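Local coordinates for phosphodiesterase (Trypanosoma brucei brucei, PDB 5H2Q), which is an all-helical, metal-binding member of the phosphodiesterase family (HD clan) that binds zinc, magnesium and the ligand LLI, at residues T27-D32 with V321-S326; V199-M204 with T233-M238; G241-V246 with A303-K308; G296-V301 with S326-W331. One frame throughout, in Å; residues are numbered along the deposited sequence.

Contact 1. Residues T27-D32 with V321-S326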
# COMPACT_ATOMS: atom_id res chain seq x y z
N THR A 27 -10.20 -5.92 -11.53
CA THR A 27 -9.59 -4.70 -12.06
C THR A 27 -10.47 -3.45 -11.87
O THR A 27 -10.06 -2.36 -12.25
CB THR A 27 -9.25 -4.85 -13.56
OG1 THR A 27 -10.45 -4.80 -14.33
CG2 THR A 27 -8.42 -6.10 -13.88
N ASP A 28 -11.69 -3.61 -11.38
CA ASP A 28 -12.65 -2.51 -11.23
C ASP A 28 -12.38 -1.55 -10.06
O ASP A 28 -11.98 -2.01 -8.99
CB ASP A 28 -14.08 -3.08 -11.13
CG ASP A 28 -15.14 -2.08 -11.56
OD1 ASP A 28 -15.43 -2.01 -12.78
OD2 ASP A 28 -15.56 -1.27 -10.70
N ILE A 29 -12.67 -0.23 -10.24
CA ILE A 29 -12.52 0.70 -9.13
C ILE A 29 -13.47 0.36 -7.98
O ILE A 29 -13.14 0.69 -6.84
CB ILE A 29 -12.58 2.21 -9.52
CG1 ILE A 29 -14.02 2.67 -9.89
CG2 ILE A 29 -11.55 2.54 -10.62
CD1 ILE A 29 -14.17 4.21 -9.98
N ASP A 30 -14.62 -0.31 -8.26
CA ASP A 30 -15.61 -0.71 -7.26
C ASP A 30 -15.37 -2.08 -6.66
O ASP A 30 -16.24 -2.59 -5.92
CB ASP A 30 -17.04 -0.62 -7.83
CG ASP A 30 -17.55 0.78 -8.10
OD1 ASP A 30 -16.83 1.74 -7.80
OD2 ASP A 30 -18.68 0.92 -8.62
N PHE A 31 -14.22 -2.71 -6.99
CA PHE A 31 -13.93 -4.04 -6.47
C PHE A 31 -14.01 -3.99 -4.95
O PHE A 31 -13.47 -3.07 -4.35
CB PHE A 31 -12.54 -4.53 -6.92
CG PHE A 31 -12.17 -5.84 -6.26
CD1 PHE A 31 -12.84 -7.02 -6.60
CD2 PHE A 31 -11.18 -5.89 -5.29
CE1 PHE A 31 -12.51 -8.22 -5.98
CE2 PHE A 31 -10.87 -7.10 -4.65
CZ PHE A 31 -11.54 -8.25 -5.00
N ASP A 32 -14.71 -4.95 -4.37
CA ASP A 32 -14.96 -5.02 -2.93
C ASP A 32 -14.19 -6.19 -2.30
O ASP A 32 -14.65 -7.34 -2.32
CB ASP A 32 -16.47 -5.16 -2.69
CG ASP A 32 -16.89 -5.02 -1.24
OD1 ASP A 32 -16.02 -5.17 -0.34
OD2 ASP A 32 -18.10 -4.82 -1.00
N VAL A 321 -11.00 12.29 -6.11
CA VAL A 321 -11.45 13.57 -5.53
C VAL A 321 -12.98 13.50 -5.24
O VAL A 321 -13.40 13.79 -4.12
CB VAL A 321 -11.08 14.77 -6.46
CG1 VAL A 321 -11.69 16.08 -5.95
CG2 VAL A 321 -9.57 14.91 -6.62
N ASP A 322 -13.78 13.08 -6.24
CA ASP A 322 -15.24 12.98 -6.13
C ASP A 322 -15.71 12.04 -5.02
O ASP A 322 -16.63 12.40 -4.27
CB ASP A 322 -15.88 12.57 -7.48
CG ASP A 322 -15.56 13.42 -8.70
OD1 ASP A 322 -15.01 14.53 -8.53
OD2 ASP A 322 -15.86 12.97 -9.83
N ARG A 323 -15.14 10.82 -4.94
CA ARG A 323 -15.56 9.85 -3.94
C ARG A 323 -15.18 10.25 -2.52
O ARG A 323 -15.93 9.95 -1.61
CB ARG A 323 -15.06 8.45 -4.26
CG ARG A 323 -16.18 7.43 -4.21
CD ARG A 323 -16.84 7.28 -5.57
NE ARG A 323 -16.83 5.90 -6.03
CZ ARG A 323 -15.74 5.23 -6.41
NH1 ARG A 323 -14.55 5.81 -6.36
NH2 ARG A 323 -15.84 3.98 -6.82
N THR A 324 -14.04 10.95 -2.37
CA THR A 324 -13.49 11.47 -1.10
C THR A 324 -14.51 12.46 -0.51
O THR A 324 -14.86 12.31 0.67
CB THR A 324 -12.05 12.03 -1.33
OG1 THR A 324 -11.17 10.94 -1.65
CG2 THR A 324 -11.48 12.76 -0.13
N LYS A 325 -15.03 13.39 -1.34
CA LYS A 325 -16.06 14.39 -0.99
C LYS A 325 -17.39 13.71 -0.62
O LYS A 325 -18.02 14.10 0.36
CB LYS A 325 -16.28 15.36 -2.16
CG LYS A 325 -15.56 16.70 -2.05
CD LYS A 325 -14.14 16.67 -2.61
CE LYS A 325 -13.69 18.01 -3.15
NZ LYS A 325 -14.28 18.32 -4.48
N SER A 326 -17.78 12.68 -1.39
CA SER A 326 -19.00 11.88 -1.19
C SER A 326 -19.01 11.18 0.16
O SER A 326 -20.05 11.12 0.83
CB SER A 326 -19.12 10.83 -2.29
OG SER A 326 -20.31 10.07 -2.16
O HOH W 1 -13.37 3.28 -5.75

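Contact 2. Residues V199-M204 with T233-M238. With LLI ((4~{a}~{S},8~{a}~{R})-2-cycloheptyl-4-[4-methoxy-3-[2-(2-oxidanylideneimidazolidin-1-yl)ethoxy]phenyl]-4~{a},5,8,8~{a}-tetrahydrophthalazin-1-one), chain E.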
# COMPACT_ATOMS: atom_id res chain seq x y z
N VAL A 199 8.92 2.40 -1.15
CA VAL A 199 8.62 1.98 0.23
C VAL A 199 9.03 3.09 1.21
O VAL A 199 8.25 3.43 2.11
CB VAL A 199 9.22 0.61 0.59
CG1 VAL A 199 8.98 0.26 2.07
CG2 VAL A 199 8.66 -0.47 -0.33
N LEU A 200 10.21 3.68 1.01
CA LEU A 200 10.65 4.75 1.91
C LEU A 200 9.73 5.98 1.84
O LEU A 200 9.54 6.67 2.85
CB LEU A 200 12.10 5.12 1.64
CG LEU A 200 13.16 4.01 1.88
CD1 LEU A 200 14.54 4.50 1.48
CD2 LEU A 200 13.21 3.57 3.35
N ALA A 201 9.12 6.23 0.67
CA ALA A 201 8.16 7.32 0.46
C ALA A 201 6.82 7.16 1.20
O ALA A 201 6.01 8.11 1.21
CB ALA A 201 7.90 7.49 -1.02
N THR A 202 6.54 5.96 1.76
CA THR A 202 5.30 5.70 2.49
C THR A 202 5.31 6.20 3.94
O THR A 202 4.28 6.10 4.60
CB THR A 202 4.87 4.24 2.41
OG1 THR A 202 5.84 3.47 3.11
CG2 THR A 202 4.69 3.76 0.97
N ASP A 203 6.46 6.70 4.44
CA ASP A 203 6.54 7.22 5.81
C ASP A 203 5.71 8.54 5.82
O ASP A 203 6.13 9.53 5.20
CB ASP A 203 8.01 7.47 6.24
CG ASP A 203 8.10 8.05 7.63
OD1 ASP A 203 7.05 8.28 8.25
OD2 ASP A 203 9.24 8.21 8.12
N MET A 204 4.56 8.54 6.51
CA MET A 204 3.66 9.73 6.54
C MET A 204 4.28 10.98 7.21
O MET A 204 3.79 12.09 6.97
CB MET A 204 2.30 9.42 7.13
CG MET A 204 1.41 8.58 6.25
SD MET A 204 1.05 9.37 4.65
CE MET A 204 -0.07 10.66 5.12
N THR A 233 6.54 10.21 -9.57
CA THR A 233 5.21 9.73 -9.91
C THR A 233 4.99 8.37 -9.20
O THR A 233 3.91 8.14 -8.66
CB THR A 233 5.04 9.61 -11.44
OG1 THR A 233 5.29 10.90 -12.03
CG2 THR A 233 3.67 9.14 -11.83
N MET A 234 6.00 7.49 -9.23
CA MET A 234 5.91 6.18 -8.55
C MET A 234 5.69 6.38 -7.04
O MET A 234 4.81 5.75 -6.47
CB MET A 234 7.19 5.37 -8.77
CG MET A 234 7.39 4.92 -10.22
SD MET A 234 8.83 3.88 -10.43
CE MET A 234 8.21 2.34 -9.66
N ASP A 235 6.46 7.30 -6.40
CA ASP A 235 6.31 7.58 -4.96
C ASP A 235 4.90 8.09 -4.67
O ASP A 235 4.22 7.60 -3.77
CB ASP A 235 7.32 8.65 -4.52
CG ASP A 235 8.78 8.28 -4.61
OD1 ASP A 235 9.09 7.06 -4.71
OD2 ASP A 235 9.63 9.20 -4.52
N VAL A 236 4.43 9.06 -5.49
CA VAL A 236 3.09 9.62 -5.36
C VAL A 236 1.99 8.57 -5.56
O VAL A 236 0.99 8.57 -4.84
CB VAL A 236 2.95 10.85 -6.29
CG1 VAL A 236 1.50 11.17 -6.63
CG2 VAL A 236 3.66 12.03 -5.64
N LEU A 237 2.19 7.61 -6.49
CA LEU A 237 1.19 6.58 -6.67
C LEU A 237 1.19 5.56 -5.51
O LEU A 237 0.13 5.09 -5.13
CB LEU A 237 1.40 5.84 -8.00
CG LEU A 237 0.85 6.54 -9.20
CD1 LEU A 237 1.17 5.72 -10.42
CD2 LEU A 237 -0.68 6.71 -9.10
N MET A 238 2.37 5.21 -4.99
CA MET A 238 2.47 4.32 -3.82
C MET A 238 1.77 5.02 -2.64
O MET A 238 0.94 4.42 -1.95
CB MET A 238 3.96 4.09 -3.50
CG MET A 238 4.24 2.99 -2.48
SD MET A 238 3.46 1.35 -2.73
CE MET A 238 3.87 1.00 -4.43
C2 LLI E . -6.79 6.69 8.53
C3 LLI E . -7.30 5.69 7.68
O1 LLI E . -7.71 7.36 9.30
C12 LLI E . -2.08 5.37 7.32
C14 LLI E . -0.86 5.20 8.28
C15 LLI E . -0.34 6.53 8.83
C16 LLI E . -1.66 6.10 6.04
C17 LLI E . -0.35 5.60 5.48
C18 LLI E . 0.25 4.41 7.58
C19 LLI E . 0.55 4.95 6.20
C21 LLI E . -1.09 8.79 9.61
C22 LLI E . -1.83 8.93 11.00
C23 LLI E . -1.50 9.89 8.58
C24 LLI E . -1.63 10.23 11.78
C25 LLI E . -1.31 11.36 8.94
C26 LLI E . -2.36 11.94 9.89
C27 LLI E . -2.48 11.42 11.33
C28 LLI E . -7.24 8.40 10.16
C29 LLI E . -8.42 8.89 10.95
C4 LLI E . -5.41 6.86 8.65
C5 LLI E . -6.42 4.87 6.98
C6 LLI E . -4.54 6.04 7.94
C7 LLI E . -5.05 5.05 7.11
O8 LLI E . -8.66 5.62 7.60
C9 LLI E . -9.23 4.48 6.94
C10 LLI E . -3.07 6.23 8.08
N11 LLI E . -2.71 7.19 8.91
N13 LLI E . -1.37 7.43 9.09
O20 LLI E . 0.84 6.76 9.00
N30 LLI E . -8.77 8.01 12.07
C31 LLI E . -7.76 7.43 12.97
C32 LLI E . -9.96 7.33 12.18
C33 LLI E . -8.60 6.58 13.91
N34 LLI E . -9.88 6.50 13.23
O35 LLI E . -10.93 7.51 11.46

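Contact 3. Residues G241-V246 with A303-K308. With ZN (zinc ion), chain C; LLI ((4~{a}~{S},8~{a}~{R})-2-cycloheptyl-4-[4-methoxy-3-[2-(2-oxidanylideneimidazolidin-1-yl)ethoxy]phenyl]-4~{a},5,8,8~{a}-tetrahydrophthalazin-1-one), chain E.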
# COMPACT_ATOMS: atom_id res chain seq x y z
N GLY A 241 -2.06 4.93 -3.16
CA GLY A 241 -2.66 3.66 -2.79
C GLY A 241 -2.76 3.51 -1.28
O GLY A 241 -3.78 3.07 -0.76
N ASP A 242 -1.72 3.97 -0.56
CA ASP A 242 -1.70 3.88 0.91
C ASP A 242 -2.81 4.68 1.57
O ASP A 242 -3.35 4.24 2.59
CB ASP A 242 -0.35 4.32 1.44
CG ASP A 242 0.34 3.31 2.32
OD1 ASP A 242 -0.32 2.30 2.71
OD2 ASP A 242 1.49 3.57 2.71
N ILE A 243 -3.17 5.84 1.00
CA ILE A 243 -4.23 6.68 1.58
C ILE A 243 -5.53 6.63 0.75
O ILE A 243 -6.38 7.52 0.88
CB ILE A 243 -3.75 8.12 1.88
CG1 ILE A 243 -3.38 8.92 0.60
CG2 ILE A 243 -2.62 8.12 2.91
CD1 ILE A 243 -3.02 10.47 0.94
N SER A 244 -5.70 5.57 -0.08
CA SER A 244 -6.87 5.42 -0.96
C SER A 244 -8.17 4.90 -0.30
O SER A 244 -9.18 4.82 -1.00
CB SER A 244 -6.53 4.47 -2.11
OG SER A 244 -6.38 3.17 -1.57
N ASN A 245 -8.17 4.50 0.98
CA ASN A 245 -9.40 3.95 1.59
C ASN A 245 -10.55 4.97 1.54
O ASN A 245 -11.71 4.58 1.43
CB ASN A 245 -9.18 3.53 3.04
CG ASN A 245 -8.13 2.48 3.32
OD1 ASN A 245 -7.61 2.43 4.44
ND2 ASN A 245 -7.82 1.59 2.36
N VAL A 246 -10.23 6.26 1.60
CA VAL A 246 -11.25 7.32 1.55
C VAL A 246 -11.86 7.52 0.14
O VAL A 246 -12.86 8.22 0.03
CB VAL A 246 -10.72 8.66 2.15
CG1 VAL A 246 -10.26 8.46 3.59
CG2 VAL A 246 -9.60 9.23 1.30
N ALA A 303 -7.93 14.75 0.96
CA ALA A 303 -8.50 15.69 -0.01
C ALA A 303 -7.45 16.62 -0.64
O ALA A 303 -7.37 16.60 -1.88
CB ALA A 303 -9.68 16.46 0.58
N PRO A 304 -6.56 17.34 0.11
CA PRO A 304 -5.55 18.17 -0.57
C PRO A 304 -4.60 17.34 -1.43
O PRO A 304 -4.29 17.75 -2.54
CB PRO A 304 -4.80 18.85 0.59
CG PRO A 304 -5.74 18.79 1.74
CD PRO A 304 -6.47 17.51 1.58
N PHE A 305 -4.18 16.15 -0.95
CA PHE A 305 -3.29 15.29 -1.72
C PHE A 305 -3.88 14.93 -3.11
O PHE A 305 -3.20 15.15 -4.12
CB PHE A 305 -2.93 14.02 -0.92
CG PHE A 305 -2.11 13.01 -1.68
CD1 PHE A 305 -0.73 13.14 -1.76
CD2 PHE A 305 -2.71 11.96 -2.35
CE1 PHE A 305 0.04 12.20 -2.45
CE2 PHE A 305 -1.95 11.01 -3.05
CZ PHE A 305 -0.58 11.14 -3.08
N PHE A 306 -5.10 14.38 -3.15
CA PHE A 306 -5.69 13.93 -4.42
C PHE A 306 -6.06 15.11 -5.31
O PHE A 306 -5.79 15.06 -6.51
CB PHE A 306 -6.88 13.02 -4.21
CG PHE A 306 -6.49 11.62 -3.77
CD1 PHE A 306 -6.02 10.69 -4.70
CD2 PHE A 306 -6.66 11.21 -2.45
CE1 PHE A 306 -5.70 9.38 -4.30
CE2 PHE A 306 -6.33 9.91 -2.05
CZ PHE A 306 -5.88 8.99 -2.99
N GLN A 307 -6.64 16.18 -4.74
CA GLN A 307 -6.99 17.36 -5.54
C GLN A 307 -5.75 17.92 -6.26
O GLN A 307 -5.84 18.19 -7.45
CB GLN A 307 -7.67 18.44 -4.65
CG GLN A 307 -8.18 19.68 -5.41
CD GLN A 307 -9.41 19.38 -6.22
OE1 GLN A 307 -10.53 19.27 -5.70
NE2 GLN A 307 -9.24 19.23 -7.53
N LYS A 308 -4.62 18.07 -5.53
CA LYS A 308 -3.37 18.65 -6.03
C LYS A 308 -2.70 17.77 -7.10
O LYS A 308 -2.18 18.31 -8.09
CB LYS A 308 -2.38 18.93 -4.89
CG LYS A 308 -2.78 20.11 -3.98
CD LYS A 308 -1.86 20.16 -2.75
CE LYS A 308 -2.14 21.33 -1.83
NZ LYS A 308 -1.26 21.30 -0.63
ZN ZN C . 0.43 0.64 3.87
C2 LLI E . -6.79 6.69 8.53
C3 LLI E . -7.30 5.69 7.68
O1 LLI E . -7.71 7.36 9.30
C12 LLI E . -2.08 5.37 7.32
C14 LLI E . -0.86 5.20 8.28
C15 LLI E . -0.34 6.53 8.83
C16 LLI E . -1.66 6.10 6.04
C17 LLI E . -0.35 5.60 5.48
C18 LLI E . 0.25 4.41 7.58
C19 LLI E . 0.55 4.95 6.20
C21 LLI E . -1.09 8.79 9.61
C22 LLI E . -1.83 8.93 11.00
C23 LLI E . -1.50 9.89 8.58
C24 LLI E . -1.63 10.23 11.78
C25 LLI E . -1.31 11.36 8.94
C26 LLI E . -2.36 11.94 9.89
C27 LLI E . -2.48 11.42 11.33
C28 LLI E . -7.24 8.40 10.16
C29 LLI E . -8.42 8.89 10.95
C4 LLI E . -5.41 6.86 8.65
C5 LLI E . -6.42 4.87 6.98
C6 LLI E . -4.54 6.04 7.94
C7 LLI E . -5.05 5.05 7.11
O8 LLI E . -8.66 5.62 7.60
C9 LLI E . -9.23 4.48 6.94
C10 LLI E . -3.07 6.23 8.08
N11 LLI E . -2.71 7.19 8.91
N13 LLI E . -1.37 7.43 9.09
O20 LLI E . 0.84 6.76 9.00
N30 LLI E . -8.77 8.01 12.07
C31 LLI E . -7.76 7.43 12.97
C32 LLI E . -9.96 7.33 12.18
C33 LLI E . -8.60 6.58 13.91
N34 LLI E . -9.88 6.50 13.23
O35 LLI E . -10.93 7.51 11.46
O HOH W 2 2.15 1.98 4.56
O HOH W 3 -0.47 1.76 5.53

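Contact 4. Residues G296-V301 with S326-W331. With LLI ((4~{a}~{S},8~{a}~{R})-2-cycloheptyl-4-[4-methoxy-3-[2-(2-oxidanylideneimidazolidin-1-yl)ethoxy]phenyl]-4~{a},5,8,8~{a}-tetrahydrophthalazin-1-one), chain E.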
# COMPACT_ATOMS: atom_id res chain seq x y z
N GLY A 296 -11.30 14.61 9.57
CA GLY A 296 -9.99 15.19 9.85
C GLY A 296 -8.95 14.67 8.88
O GLY A 296 -8.14 15.44 8.35
N PHE A 297 -8.95 13.35 8.67
CA PHE A 297 -8.04 12.65 7.76
C PHE A 297 -8.22 13.15 6.32
O PHE A 297 -7.24 13.52 5.68
CB PHE A 297 -8.24 11.12 7.86
CG PHE A 297 -7.27 10.32 7.02
CD1 PHE A 297 -5.89 10.44 7.22
CD2 PHE A 297 -7.72 9.45 6.04
CE1 PHE A 297 -4.99 9.71 6.43
CE2 PHE A 297 -6.82 8.71 5.26
CZ PHE A 297 -5.46 8.85 5.47
N ILE A 298 -9.47 13.27 5.87
CA ILE A 298 -9.78 13.82 4.55
C ILE A 298 -9.34 15.30 4.42
O ILE A 298 -8.55 15.63 3.52
CB ILE A 298 -11.26 13.57 4.22
CG1 ILE A 298 -11.50 12.07 3.95
CG2 ILE A 298 -11.75 14.43 3.05
CD1 ILE A 298 -12.92 11.55 4.10
N ASP A 299 -9.77 16.17 5.37
CA ASP A 299 -9.48 17.61 5.30
C ASP A 299 -8.02 17.99 5.30
O ASP A 299 -7.62 18.83 4.50
CB ASP A 299 -10.20 18.36 6.44
CG ASP A 299 -11.71 18.46 6.26
OD1 ASP A 299 -12.21 18.08 5.18
OD2 ASP A 299 -12.38 18.94 7.19
N PHE A 300 -7.22 17.42 6.21
CA PHE A 300 -5.82 17.77 6.37
C PHE A 300 -4.86 16.86 5.63
O PHE A 300 -3.68 17.22 5.49
CB PHE A 300 -5.45 17.85 7.86
CG PHE A 300 -6.20 18.94 8.59
CD1 PHE A 300 -5.75 20.26 8.56
CD2 PHE A 300 -7.40 18.67 9.25
CE1 PHE A 300 -6.46 21.27 9.21
CE2 PHE A 300 -8.12 19.69 9.88
CZ PHE A 300 -7.64 20.98 9.86
N VAL A 301 -5.32 15.68 5.17
CA VAL A 301 -4.41 14.78 4.45
C VAL A 301 -4.91 14.42 3.03
O VAL A 301 -4.32 14.87 2.05
CB VAL A 301 -4.02 13.52 5.27
CG1 VAL A 301 -3.03 12.65 4.51
CG2 VAL A 301 -3.44 13.89 6.64
N SER A 326 -17.78 12.68 -1.39
CA SER A 326 -19.00 11.88 -1.19
C SER A 326 -19.01 11.18 0.16
O SER A 326 -20.05 11.12 0.83
CB SER A 326 -19.12 10.83 -2.29
OG SER A 326 -20.31 10.07 -2.16
N ASN A 327 -17.85 10.60 0.53
CA ASN A 327 -17.68 9.92 1.81
C ASN A 327 -17.56 10.95 2.93
O ASN A 327 -18.08 10.70 4.02
CB ASN A 327 -16.45 9.00 1.77
CG ASN A 327 -16.60 7.80 0.85
OD1 ASN A 327 -17.68 7.20 0.72
ND2 ASN A 327 -15.49 7.35 0.28
N ARG A 328 -16.90 12.10 2.66
CA ARG A 328 -16.71 13.17 3.64
C ARG A 328 -18.05 13.76 4.03
O ARG A 328 -18.28 14.00 5.22
CB ARG A 328 -15.76 14.26 3.12
CG ARG A 328 -15.30 15.24 4.21
CD ARG A 328 -15.26 16.66 3.71
NE ARG A 328 -14.90 17.60 4.78
CZ ARG A 328 -15.78 18.23 5.56
NH1 ARG A 328 -17.08 18.02 5.40
NH2 ARG A 328 -15.36 19.06 6.50
N ALA A 329 -18.95 13.93 3.04
CA ALA A 329 -20.31 14.44 3.25
C ALA A 329 -21.15 13.38 3.93
O ALA A 329 -22.02 13.73 4.74
CB ALA A 329 -20.92 14.83 1.93
N GLN A 330 -20.87 12.09 3.66
CA GLN A 330 -21.56 11.00 4.33
C GLN A 330 -21.16 10.89 5.81
O GLN A 330 -22.03 10.66 6.65
CB GLN A 330 -21.41 9.66 3.59
CG GLN A 330 -22.67 9.21 2.87
CD GLN A 330 -23.89 9.27 3.76
OE1 GLN A 330 -24.03 8.52 4.73
NE2 GLN A 330 -24.76 10.23 3.50
N TRP A 331 -19.86 11.11 6.14
CA TRP A 331 -19.43 11.08 7.54
C TRP A 331 -20.04 12.27 8.31
O TRP A 331 -20.38 12.11 9.48
CB TRP A 331 -17.91 11.06 7.69
CG TRP A 331 -17.26 9.78 7.26
CD1 TRP A 331 -16.34 9.63 6.26
CD2 TRP A 331 -17.41 8.48 7.86
NE1 TRP A 331 -15.94 8.32 6.18
CE2 TRP A 331 -16.55 7.60 7.17
CE3 TRP A 331 -18.18 7.98 8.93
CZ2 TRP A 331 -16.45 6.24 7.49
CZ3 TRP A 331 -18.06 6.64 9.26
CH2 TRP A 331 -17.21 5.78 8.55
C2 LLI E . -6.79 6.69 8.53
C3 LLI E . -7.30 5.69 7.68
O1 LLI E . -7.71 7.36 9.30
C12 LLI E . -2.08 5.37 7.32
C14 LLI E . -0.86 5.20 8.28
C15 LLI E . -0.34 6.53 8.83
C16 LLI E . -1.66 6.10 6.04
C17 LLI E . -0.35 5.60 5.48
C18 LLI E . 0.25 4.41 7.58
C19 LLI E . 0.55 4.95 6.20
C21 LLI E . -1.09 8.79 9.61
C22 LLI E . -1.83 8.93 11.00
C23 LLI E . -1.50 9.89 8.58
C24 LLI E . -1.63 10.23 11.78
C25 LLI E . -1.31 11.36 8.94
C26 LLI E . -2.36 11.94 9.89
C27 LLI E . -2.48 11.42 11.33
C28 LLI E . -7.24 8.40 10.16
C29 LLI E . -8.42 8.89 10.95
C4 LLI E . -5.41 6.86 8.65
C5 LLI E . -6.42 4.87 6.98
C6 LLI E . -4.54 6.04 7.94
C7 LLI E . -5.05 5.05 7.11
O8 LLI E . -8.66 5.62 7.60
C9 LLI E . -9.23 4.48 6.94
C10 LLI E . -3.07 6.23 8.08
N11 LLI E . -2.71 7.19 8.91
N13 LLI E . -1.37 7.43 9.09
O20 LLI E . 0.84 6.76 9.00
N30 LLI E . -8.77 8.01 12.07
C31 LLI E . -7.76 7.43 12.97
C32 LLI E . -9.96 7.33 12.18
C33 LLI E . -8.60 6.58 13.91
N34 LLI E . -9.88 6.50 13.23
O35 LLI E . -10.93 7.51 11.46

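Contact 1. Residues T27-D32 with V321-S326
R323 reaches from helix 318-334 to D30, in the loop between helices 10-17 and 33-38, and forms a surface salt bridge between the last helix of this all-helical phosphodiesterase fold and its N-terminal part. R323 NH2 stands 2.6 Å from D30 OD1. The N-H direction is poor, 117°, which makes this a weak hydrogen bond, so the attraction is probably mostly electrostatic. OD1 lies at the guanidinium edge, near its plane, although the carboxylate itself is turned 37° from that plane. Even the nearest CA atoms, those of I29 and R323, are 10.9 Å apart, and the arginine crosses the gap with its chain bent at chi2 (91°) and again at chi3.

The same NH2 has a second acceptor. A water takes a weak bond from R323 NH2 at 2.8 Å and gives a proton to I29 O, also at 2.8 Å, so the loop carbonyl is satisfied through a water shared with R323. I29 adds a van der Waals touch: its CD1 methyl lies oblique to the guanidinium, 3.6 Å from R323 NH2.

The loop is held in shape from within. D28 to F31 make a type I turn, closed by F31 N and D28 O at 3.1 Å, and D28 O also accepts from Q98 NE2 on helix 90-105. The backbone N of D30 is satisfied as well: it donates to D28 OD2, entering on the anti side at 2.8 Å from the N, an Asx turn.

Contact 2. Residues V199-M204 with T233-M238
A201 and D235 bring two backbones unusually close together: their CA atoms are 5.7 Å apart, and only a methyl and a methylene, A201 CB and D235 CB at 3.7 Å, separate the chains. The type I turn L200-D203, at the C-terminal side of helix 185-200, is thereby packed on helix 227-242 deep in the all-helical phosphodiesterase fold, with F210 of helix 207-217 touching both A201 and D235. The carboxylate of D235 finds its polar partner along its own helix, where OD1 bonds to Q231 NE2.

The second touch is T202 on M238. T202 CG2 rests against M238 CG at 3.6 Å, the two side chains running obliquely to each other; M238 offers that methylene with CG anti to its backbone N (chi1 -169°) before the chain folds at the next two bonds. The T202 side chain is also about 4 Å from the bound magnesium ion.

Past the turn, M204 belongs to the ligand pocket. Its CG sits 3.3 Å from LLI O20, and the bent chain carries CE to 3.8 Å from LLI C23. T202 also turns its hydroxyl back to the chain. V199 O, just before the turn, accepts twice, from T202 N and from T202 OG1 at 2.6 Å, which fixes the threonine's hydroxyl; the hydroxyl lies in the carbonyl plane.

Contact 3. Residues G241-V246 with A303-K308
I243 packs with one arm on F305 and F306 and with another on the ligand, which places it, in this helical phosphodiesterase domain, between LLI and those two phenylalanines of helix 290-312. Its CD1 meets F305 CD2 obliquely at 3.6 Å, while CG2 turns the other way, to 3.8 Å from LLI C16. A chi1 of 65° sends CG1 and CD1 to the phenylalanines and leaves CG2 for the ligand. F306 comes in edge first: I243 O lies near the plane of its ring, 3.8 Å from F306 CE2, and the isoleucine's CG1 runs alongside the phenylalanine but points the other way, near the same CE2.

The neighbours of I243 along the chain complete the pocket side. D242 binds zinc through OD1 at 2.2 Å, together with H92, H128, D129 and two waters; its other oxygen, OD2, takes a short bond of 2.5 Å from one of those waters. N245 OD1 lies near LLI C9 and is hydrogen-bonded to Y87 OH.

Farther out, the phenylalanines pack on each other. F305 CD2 lies 3.9 Å above the plane of the F306 ring, over its centre, and F305 also packs on V236, K239 and A240 of helix 227-242. The path of the chain just after that helix is fixed at G241 O, which accepts both S244 N at 3.2 Å and S244 OG at 2.7 Å, the hydroxyl tilted 21° from the carbonyl plane.

Contact 4. Residues G296-V301 with S326-W331
D299 and R328 form a two-pronged salt bridge, gripped side-on. R328 NE points straight at D299 OD1, 2.8 Å away with an N-H angle of 179°, and R328 NH2 reaches D299 OD2 at 3.1 Å. Both oxygens use their syn lone pairs, and the carboxylate and guanidinium are only 20° from coplanar, a pairing that fixes how the two groups are rotated against each other. The third nitrogen, NH1, has a salt bridge of its own with E332 on the same helix.

Beneath the charges the contact is apolar. I298 CG2 lies against R328 CG at 3.8 Å, so the arginine's stem covers the isoleucine, and I298 CD1 extends to W331 CD1 at 4.5 Å. Another face of helix 290-312 lines the pocket: LLI C2 lies 3.7 Å above the plane of the F297 ring, over its centre, and V301 CG2 touches LLI C26.

The contact packs two successive helices of the all-helical phosphodiesterase fold, 290-312 and 318-334. The axes of the two segments approach to 10.4 Å at a crossing angle of -136°. W331 and N327 continue the packing onto F250 of helix 250-274, while N327 ND2 bonds to V246 O and K248 O in the loop that leads into that helix.

The contacts are connected one to the next through shared helices. Contacts 2 and 3 both use helix 227-242, contacts 3 and 4 helix 290-312, and contacts 1 and 4 helix 318-334, where they share S326. Contact 3 lies between the others, its centre about 10 Å from that of contact 4, 11 Å from contact 1 and 12 Å from contact 2. Along the sequence, contact 2 closes before contact 3 opens, contacts 3 and 4 interleave, and contact 1 joins the N-terminal loop to the last helix, enclosing contacts 2 and 3. Contacts 2, 3 and 4 all touch LLI, so these three each contribute to the pocket's wall, with contact 1 at the surface.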